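Local atomic coordinates of putative lipase (Bacteroides thetaiotaomicron VPI-5482, PDB entry 3BZW), a protein that is a putative lipase of the GDSL-like SGNH hydrolase family and probably hydrolyses ester bonds, perhaps those of lysophospholipids. Residues A[172-175]-A[181-184]. Residues are numbered along the deposited sequence; the frame is centred on the assembly and turned at random.
Sequences SLAN and VQPD
N175 sets its CG trans to the backbone N (chi1 172°), and V181 places CG1 likewise, which leaves CG2 beside its own N. As the antiparallel non-hydrogen-bonded pair, N175 and V181 send their side chains out on the same face, side by side; these torsions bring N175 OD1 to 3.6 Å from V181 CG2. OD1 also takes a weak hydrogen bond from G177 N in the connecting loop. On the face opposite N175 and V181, A174 CB meets Q182 CB at 4.2 Å. Q182 reaches onward with an extended chain, and its amide is held at both ends: OE1 by R171 and NE2 by N180. The backbones form a short antiparallel beta hairpin, apart from the central parallel sheet of the SGNH hydrolase fold. A174 and Q182 are its hydrogen-bonded pair. Q182 N gives A174 O a nearly straight bond of 2.8 Å. A174 N returns a more bent one to Q182 O, 3.1 Å long and in the carbonyl plane. L173 CA makes a CA-H...O contact to the same Q182 O at 3.4 Å. Past the A174–Q182 pair a water bridges the two backbones, donating to S172 O (2.6 Å) and P183 O (2.7 Å). D184 CB covers L173 N, a buried amide with no partner in the model, and also touches S172 OG. D184 OD1 is hydrogen-bonded to S186 OG. V181 also pairs antiparallel with a strand of a second subunit, whose A121 packs on it.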
# COMPACT_ATOMS: atom_id res chain seq x y z
N SER A 172 27.52 -15.39 9.75
CA SER A 172 27.07 -15.65 11.10
C SER A 172 28.18 -15.30 12.09
O SER A 172 29.13 -14.60 11.75
CB SER A 172 26.61 -17.10 11.27
OG SER A 172 26.02 -17.29 12.54
N LEU A 173 28.08 -15.81 13.32
CA LEU A 173 29.05 -15.49 14.36
C LEU A 173 30.50 -15.86 14.05
O LEU A 173 30.79 -16.82 13.34
CB LEU A 173 28.62 -16.15 15.68
CG LEU A 173 28.72 -17.67 15.78
CD1 LEU A 173 30.11 -18.06 16.26
CD2 LEU A 173 27.68 -18.19 16.76
N ALA A 174 31.41 -15.08 14.61
CA ALA A 174 32.85 -15.31 14.45
C ALA A 174 33.55 -14.82 15.71
O ALA A 174 33.32 -13.70 16.16
CB ALA A 174 33.38 -14.57 13.22
N ASN A 175 34.40 -15.66 16.27
CA ASN A 175 35.14 -15.32 17.48
C ASN A 175 36.61 -15.66 17.25
O ASN A 175 36.99 -16.82 17.22
CB ASN A 175 34.57 -16.11 18.67
CG ASN A 175 35.41 -15.97 19.93
OD1 ASN A 175 35.98 -14.91 20.19
ND2 ASN A 175 35.47 -17.03 20.72
N VAL A 181 35.52 -10.13 18.10
CA VAL A 181 34.29 -10.90 18.25
C VAL A 181 33.23 -10.25 17.38
O VAL A 181 32.91 -9.07 17.55
CB VAL A 181 33.83 -10.91 19.72
CG1 VAL A 181 32.54 -11.72 19.87
CG2 VAL A 181 34.93 -11.49 20.59
N GLN A 182 32.67 -11.03 16.46
CA GLN A 182 31.67 -10.52 15.53
C GLN A 182 30.31 -11.19 15.64
O GLN A 182 30.16 -12.37 15.31
CB GLN A 182 32.22 -10.65 14.11
CG GLN A 182 33.62 -10.02 13.94
CD GLN A 182 34.26 -10.32 12.59
OE1 GLN A 182 33.60 -10.30 11.56
NE2 GLN A 182 35.57 -10.58 12.61
N PRO A 183 29.29 -10.46 16.11
CA PRO A 183 27.94 -11.01 16.25
C PRO A 183 27.43 -11.47 14.88
O PRO A 183 27.92 -11.00 13.85
CB PRO A 183 27.14 -9.82 16.80
CG PRO A 183 28.17 -9.07 17.61
CD PRO A 183 29.36 -9.10 16.68
N ASP A 184 26.45 -12.38 14.86
CA ASP A 184 25.92 -12.85 13.58
C ASP A 184 25.13 -11.75 12.87
O ASP A 184 24.89 -10.69 13.45
CB ASP A 184 25.06 -14.12 13.74
CG ASP A 184 23.80 -13.90 14.56
OD1 ASP A 184 23.11 -12.88 14.36
OD2 ASP A 184 23.49 -14.77 15.40
O HOH W 1 28.68 -12.05 11.48